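RNA-dependent RNA Polymerase (Bombyx mori cytoplasmic polyhedrosis virus, PDB 6TZ0) catalyses RNA-templated RNA synthesis, making plus strands by conservative transcription and probably also complementary minus strands in genome replication. Local coordinates at residues Arg407-Leu421 with Leu497-Gln509. Residues are numbered along the deposited sequence; the frame is centred on the assembly and turned at random.
Sequences RVNGIHHDEAWLNFL and LFLSFMPYTIGKQ
F501 of helix 501-508 sits as a knob among H413, A416, W417 and F420 of helix 413-421. Its CG is anti to the backbone N (chi1 -175°), which sends the ring across to the other helix. W417 turns an edge to one face of F501, with ring centroids 5.5 Å apart. T505 OG1 lies over the opposite face, toward the rim, and is hydrogen-bonded to F501 O. F501 CE1 lies over one face of F420, toward the rim, 3.5 Å from F420 CG; the two rings are oblique to each other. F498 points its own edge at a face of W417, and F498 CD1 stands 3.7 Å from W417 CD2. This pair is T-shaped, with planes at 83°. L421 CD1 lies over the opposite face of the indole, toward the rim. L497 CD2 meets F420 at the ring edge, 3.8 Å from F420 CE2.

Further along, the bent chain of M502 sets its methyl CE over the centre of the H413 imidazole, a CH-pi contact. T505 CG2 touches the edge of that ring, 3.9 Å from H413 CE1. Q509 closes the far end, with its amide beside R407 and I411 and its CG against V408. Beyond these segments, F498 stacks on F579.

Helices 413-421 and 501-508 cross at 99°. F498 comes from the short helix before 501-508, and the aromatic cluster of W417, F420, F498 and F501 ties both to helix 413-421. It is buried helix packing within the central polymerase domain, away from the magnesium and nucleotide sites.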
loop_
_atom_site.group_PDB
_atom_site.type_symbol
_atom_site.label_atom_id
_atom_site.label_comp_id
_atom_site.label_asym_id
_atom_site.label_seq_id
_atom_site.Cartn_x
_atom_site.Cartn_y
_atom_site.Cartn_z
ATOM N N ARG A 407 6.518 -25.477 1.420
ATOM C CA ARG A 407 5.224 -24.821 1.238
ATOM C C ARG A 407 5.130 -24.115 -0.112
ATOM O O ARG A 407 4.061 -24.090 -0.730
ATOM C CB ARG A 407 4.979 -23.833 2.373
ATOM C CG ARG A 407 4.680 -24.486 3.696
ATOM C CD ARG A 407 4.523 -23.451 4.783
ATOM N NE ARG A 407 4.270 -24.080 6.072
ATOM C CZ ARG A 407 3.059 -24.326 6.551
ATOM N NH1 ARG A 407 1.992 -23.979 5.852
ATOM N NH2 ARG A 407 2.912 -24.910 7.731
ATOM N N VAL A 408 6.235 -23.528 -0.574
ATOM C CA VAL A 408 6.255 -22.794 -1.837
ATOM C C VAL A 408 6.127 -23.745 -3.023
ATOM O O VAL A 408 5.512 -23.400 -4.040
ATOM C CB VAL A 408 7.530 -21.918 -1.883
ATOM C CG1 VAL A 408 7.849 -21.398 -3.267
ATOM C CG2 VAL A 408 7.354 -20.719 -0.980
ATOM N N ASN A 409 6.635 -24.976 -2.890
ATOM C CA ASN A 409 6.540 -25.946 -3.980
ATOM C C ASN A 409 5.103 -26.358 -4.293
ATOM O O ASN A 409 4.824 -26.805 -5.410
ATOM C CB ASN A 409 7.357 -27.189 -3.649
ATOM C CG ASN A 409 8.837 -26.934 -3.689
ATOM O OD1 ASN A 409 9.327 -26.206 -4.546
ATOM N ND2 ASN A 409 9.565 -27.547 -2.771
ATOM N N GLY A 410 4.182 -26.209 -3.348
ATOM C CA GLY A 410 2.817 -26.642 -3.570
ATOM C C GLY A 410 1.850 -25.541 -3.944
ATOM O O GLY A 410 0.646 -25.660 -3.702
ATOM N N ILE A 411 2.354 -24.468 -4.544
ATOM C CA ILE A 411 1.542 -23.327 -4.943
ATOM C C ILE A 411 1.677 -23.137 -6.446
ATOM O O ILE A 411 2.791 -23.150 -6.979
ATOM C CB ILE A 411 1.966 -22.047 -4.189
ATOM C CG1 ILE A 411 1.733 -22.206 -2.690
ATOM C CG2 ILE A 411 1.231 -20.829 -4.701
ATOM C CD1 ILE A 411 2.351 -21.107 -1.874
ATOM N N HIS A 412 0.547 -22.984 -7.133
ATOM C CA HIS A 412 0.536 -22.567 -8.530
ATOM C C HIS A 412 0.614 -21.045 -8.542
ATOM O O HIS A 412 -0.305 -20.369 -8.075
ATOM C CB HIS A 412 -0.711 -23.070 -9.249
ATOM C CG HIS A 412 -0.700 -22.812 -10.723
ATOM N ND1 HIS A 412 0.097 -23.518 -11.594
ATOM C CD2 HIS A 412 -1.389 -21.927 -11.478
ATOM C CE1 HIS A 412 -0.100 -23.079 -12.823
ATOM N NE2 HIS A 412 -0.997 -22.113 -12.780
ATOM N N HIS A 413 1.709 -20.509 -9.070
ATOM C CA HIS A 413 2.023 -19.104 -8.878
ATOM C C HIS A 413 1.400 -18.195 -9.924
ATOM O O HIS A 413 1.251 -16.993 -9.672
ATOM C CB HIS A 413 3.538 -18.928 -8.847
ATOM C CG HIS A 413 4.192 -19.643 -7.707
ATOM N ND1 HIS A 413 4.168 -19.163 -6.416
ATOM C CD2 HIS A 413 4.856 -20.819 -7.657
ATOM C CE1 HIS A 413 4.808 -20.003 -5.624
ATOM N NE2 HIS A 413 5.231 -21.019 -6.351
ATOM N N ASP A 414 0.999 -18.741 -11.069
ATOM C CA ASP A 414 0.315 -17.944 -12.078
ATOM C C ASP A 414 -1.099 -17.600 -11.639
ATOM O O ASP A 414 -1.538 -16.447 -11.760
ATOM C CB ASP A 414 0.303 -18.709 -13.390
ATOM C CG ASP A 414 1.680 -18.887 -13.944
ATOM O OD1 ASP A 414 2.517 -18.032 -13.638
ATOM O OD2 ASP A 414 1.932 -19.866 -14.674
ATOM N N GLU A 415 -1.826 -18.595 -11.128
ATOM C CA GLU A 415 -3.148 -18.348 -10.576
ATOM C C GLU A 415 -3.072 -17.458 -9.345
ATOM O O GLU A 415 -3.973 -16.647 -9.116
ATOM C CB GLU A 415 -3.826 -19.679 -10.255
ATOM C CG GLU A 415 -5.267 -19.578 -9.793
ATOM C CD GLU A 415 -6.208 -19.095 -10.877
ATOM O OE1 GLU A 415 -5.923 -19.324 -12.069
ATOM O OE2 GLU A 415 -7.240 -18.483 -10.537
ATOM N N ALA A 416 -1.981 -17.554 -8.582
ATOM C CA ALA A 416 -1.781 -16.664 -7.445
ATOM C C ALA A 416 -1.554 -15.225 -7.890
ATOM O O ALA A 416 -2.056 -14.295 -7.256
ATOM C CB ALA A 416 -0.613 -17.156 -6.598
ATOM N N TRP A 417 -0.817 -15.022 -8.984
ATOM C CA TRP A 417 -0.621 -13.678 -9.524
ATOM C C TRP A 417 -1.920 -13.082 -10.055
ATOM O O TRP A 417 -2.208 -11.897 -9.830
ATOM C CB TRP A 417 0.447 -13.717 -10.615
ATOM C CG TRP A 417 0.533 -12.483 -11.449
ATOM C CD1 TRP A 417 0.146 -12.357 -12.747
ATOM C CD2 TRP A 417 1.019 -11.199 -11.051
ATOM N NE1 TRP A 417 0.367 -11.084 -13.187
ATOM C CE2 TRP A 417 0.903 -10.350 -12.165
ATOM C CE3 TRP A 417 1.546 -10.686 -9.866
ATOM C CZ2 TRP A 417 1.287 -9.020 -12.126
ATOM C CZ3 TRP A 417 1.929 -9.368 -9.832
ATOM C CH2 TRP A 417 1.796 -8.549 -10.952
ATOM N N LEU A 418 -2.725 -13.892 -10.745
ATOM C CA LEU A 418 -4.022 -13.403 -11.211
ATOM C C LEU A 418 -4.973 -13.097 -10.058
ATOM O O LEU A 418 -5.712 -12.108 -10.118
ATOM C CB LEU A 418 -4.650 -14.406 -12.177
ATOM C CG LEU A 418 -4.379 -14.219 -13.670
ATOM C CD1 LEU A 418 -2.939 -14.462 -14.055
ATOM C CD2 LEU A 418 -5.275 -15.153 -14.445
ATOM N N ASN A 419 -4.951 -13.903 -8.992
ATOM C CA ASN A 419 -5.766 -13.600 -7.821
ATOM C C ASN A 419 -5.249 -12.381 -7.076
ATOM O O ASN A 419 -6.028 -11.667 -6.440
ATOM C CB ASN A 419 -5.808 -14.798 -6.879
ATOM C CG ASN A 419 -6.540 -15.976 -7.472
ATOM O OD1 ASN A 419 -7.547 -15.813 -8.155
ATOM N ND2 ASN A 419 -6.044 -17.176 -7.206
ATOM N N PHE A 420 -3.946 -12.140 -7.133
ATOM C CA PHE A 420 -3.371 -10.954 -6.522
ATOM C C PHE A 420 -3.780 -9.700 -7.277
ATOM O O PHE A 420 -3.922 -8.628 -6.682
ATOM C CB PHE A 420 -1.856 -11.120 -6.491
ATOM C CG PHE A 420 -1.120 -9.990 -5.866
ATOM C CD1 PHE A 420 -1.077 -9.845 -4.493
ATOM C CD2 PHE A 420 -0.428 -9.092 -6.657
ATOM C CE1 PHE A 420 -0.375 -8.812 -3.924
ATOM C CE2 PHE A 420 0.267 -8.059 -6.094
ATOM C CZ PHE A 420 0.300 -7.927 -4.726
ATOM N N LEU A 421 -3.959 -9.812 -8.593
ATOM C CA LEU A 421 -4.429 -8.661 -9.357
ATOM C C LEU A 421 -5.921 -8.428 -9.154
ATOM O O LEU A 421 -6.361 -7.282 -9.006
ATOM C CB LEU A 421 -4.112 -8.835 -10.838
ATOM C CG LEU A 421 -2.630 -8.782 -11.173
ATOM C CD1 LEU A 421 -2.453 -9.054 -12.635
ATOM C CD2 LEU A 421 -2.046 -7.443 -10.801
ATOM N N LEU A 497 5.692 -4.750 -10.235
ATOM C CA LEU A 497 4.929 -5.434 -9.201
ATOM C C LEU A 497 5.128 -6.937 -9.294
ATOM O O LEU A 497 5.082 -7.643 -8.285
ATOM C CB LEU A 497 3.453 -5.067 -9.325
ATOM C CG LEU A 497 2.528 -5.481 -8.186
ATOM C CD1 LEU A 497 2.915 -4.750 -6.926
ATOM C CD2 LEU A 497 1.082 -5.226 -8.530
ATOM N N PHE A 498 5.360 -7.441 -10.504
ATOM C CA PHE A 498 5.574 -8.864 -10.706
ATOM C C PHE A 498 6.943 -9.303 -10.217
ATOM O O PHE A 498 7.103 -10.450 -9.792
ATOM C CB PHE A 498 5.401 -9.195 -12.186
ATOM C CG PHE A 498 5.523 -10.649 -12.505
ATOM C CD1 PHE A 498 4.481 -11.515 -12.242
ATOM C CD2 PHE A 498 6.683 -11.151 -13.074
ATOM C CE1 PHE A 498 4.583 -12.849 -12.540
ATOM C CE2 PHE A 498 6.792 -12.487 -13.369
ATOM C CZ PHE A 498 5.741 -13.336 -13.103
ATOM N N LEU A 499 7.943 -8.421 -10.282
ATOM C CA LEU A 499 9.269 -8.782 -9.785
ATOM C C LEU A 499 9.288 -8.930 -8.271
ATOM O O LEU A 499 10.069 -9.719 -7.732
ATOM C CB LEU A 499 10.308 -7.755 -10.219
ATOM C CG LEU A 499 10.730 -7.826 -11.677
ATOM C CD1 LEU A 499 11.711 -6.711 -11.974
ATOM C CD2 LEU A 499 11.344 -9.186 -11.947
ATOM N N SER A 500 8.445 -8.187 -7.570
ATOM C CA SER A 500 8.388 -8.288 -6.123
ATOM C C SER A 500 7.371 -9.306 -5.633
ATOM O O SER A 500 7.043 -9.300 -4.444
ATOM C CB SER A 500 8.069 -6.920 -5.527
ATOM O OG SER A 500 6.782 -6.487 -5.921
ATOM N N PHE A 501 6.871 -10.180 -6.503
ATOM C CA PHE A 501 5.784 -11.055 -6.089
ATOM C C PHE A 501 6.302 -12.335 -5.448
ATOM O O PHE A 501 5.741 -12.804 -4.453
ATOM C CB PHE A 501 4.878 -11.367 -7.272
ATOM C CG PHE A 501 3.675 -12.165 -6.904
ATOM C CD1 PHE A 501 2.665 -11.594 -6.152
ATOM C CD2 PHE A 501 3.541 -13.476 -7.319
ATOM C CE1 PHE A 501 1.555 -12.321 -5.807
ATOM C CE2 PHE A 501 2.434 -14.204 -6.974
ATOM C CZ PHE A 501 1.438 -13.626 -6.219
ATOM N N MET A 502 7.358 -12.921 -6.002
ATOM C CA MET A 502 7.933 -14.116 -5.392
ATOM C C MET A 502 8.677 -13.858 -4.075
ATOM O O MET A 502 8.585 -14.726 -3.189
ATOM C CB MET A 502 8.809 -14.843 -6.427
ATOM C CG MET A 502 9.365 -16.189 -5.976
ATOM S SD MET A 502 8.133 -17.425 -5.540
ATOM C CE MET A 502 7.578 -17.938 -7.154
ATOM N N PRO A 503 9.399 -12.736 -3.854
ATOM C CA PRO A 503 9.831 -12.441 -2.472
ATOM C C PRO A 503 8.688 -12.283 -1.480
ATOM O O PRO A 503 8.807 -12.727 -0.329
ATOM C CB PRO A 503 10.629 -11.145 -2.633
ATOM C CG PRO A 503 11.168 -11.227 -3.972
ATOM C CD PRO A 503 10.130 -11.868 -4.805
ATOM N N TYR A 504 7.575 -11.685 -1.910
ATOM C CA TYR A 504 6.380 -11.608 -1.077
ATOM C C TYR A 504 5.815 -12.985 -0.768
ATOM O O TYR A 504 5.433 -13.264 0.372
ATOM C CB TYR A 504 5.323 -10.742 -1.764
ATOM C CG TYR A 504 3.962 -10.833 -1.123
ATOM C CD1 TYR A 504 3.717 -10.275 0.119
ATOM C CD2 TYR A 504 2.921 -11.488 -1.764
ATOM C CE1 TYR A 504 2.477 -10.367 0.706
ATOM C CE2 TYR A 504 1.683 -11.595 -1.184
ATOM C CZ TYR A 504 1.466 -11.027 0.049
ATOM O OH TYR A 504 0.227 -11.123 0.627
ATOM N N THR A 505 5.760 -13.858 -1.770
ATOM C CA THR A 505 5.202 -15.191 -1.584
ATOM C C THR A 505 6.072 -16.029 -0.656
ATOM O O THR A 505 5.559 -16.800 0.160
ATOM C CB THR A 505 5.045 -15.855 -2.950
ATOM O OG1 THR A 505 4.203 -15.039 -3.768
ATOM C CG2 THR A 505 4.435 -17.232 -2.836
ATOM N N ILE A 506 7.390 -15.852 -0.733
ATOM C CA ILE A 506 8.286 -16.587 0.151
ATOM C C ILE A 506 8.184 -16.069 1.581
ATOM O O ILE A 506 7.992 -16.847 2.522
ATOM C CB ILE A 506 9.727 -16.527 -0.379
ATOM C CG1 ILE A 506 9.847 -17.363 -1.652
ATOM C CG2 ILE A 506 10.716 -16.947 0.682
ATOM C CD1 ILE A 506 11.153 -17.200 -2.355
ATOM N N GLY A 507 8.294 -14.754 1.773
ATOM C CA GLY A 507 8.229 -14.211 3.121
ATOM C C GLY A 507 6.860 -14.268 3.769
ATOM O O GLY A 507 6.768 -14.112 4.989
ATOM N N LYS A 508 5.802 -14.481 2.988
ATOM C CA LYS A 508 4.460 -14.614 3.530
ATOM C C LYS A 508 4.268 -15.939 4.256
ATOM O O LYS A 508 3.402 -16.038 5.130
ATOM C CB LYS A 508 3.469 -14.467 2.371
ATOM C CG LYS A 508 2.001 -14.461 2.693
ATOM C CD LYS A 508 1.210 -14.350 1.406
ATOM C CE LYS A 508 -0.276 -14.305 1.674
ATOM N NZ LYS A 508 -0.760 -15.600 2.217
ATOM N N GLN A 509 5.074 -16.951 3.939
ATOM C CA GLN A 509 4.862 -18.274 4.502
ATOM C C GLN A 509 5.329 -18.388 5.944
ATOM O O GLN A 509 4.916 -19.323 6.635
ATOM C CB GLN A 509 5.574 -19.324 3.657
ATOM C CG GLN A 509 5.149 -19.345 2.212
ATOM C CD GLN A 509 3.685 -19.652 2.023
ATOM O OE1 GLN A 509 3.111 -20.479 2.726
ATOM N NE2 GLN A 509 3.068 -18.980 1.064
#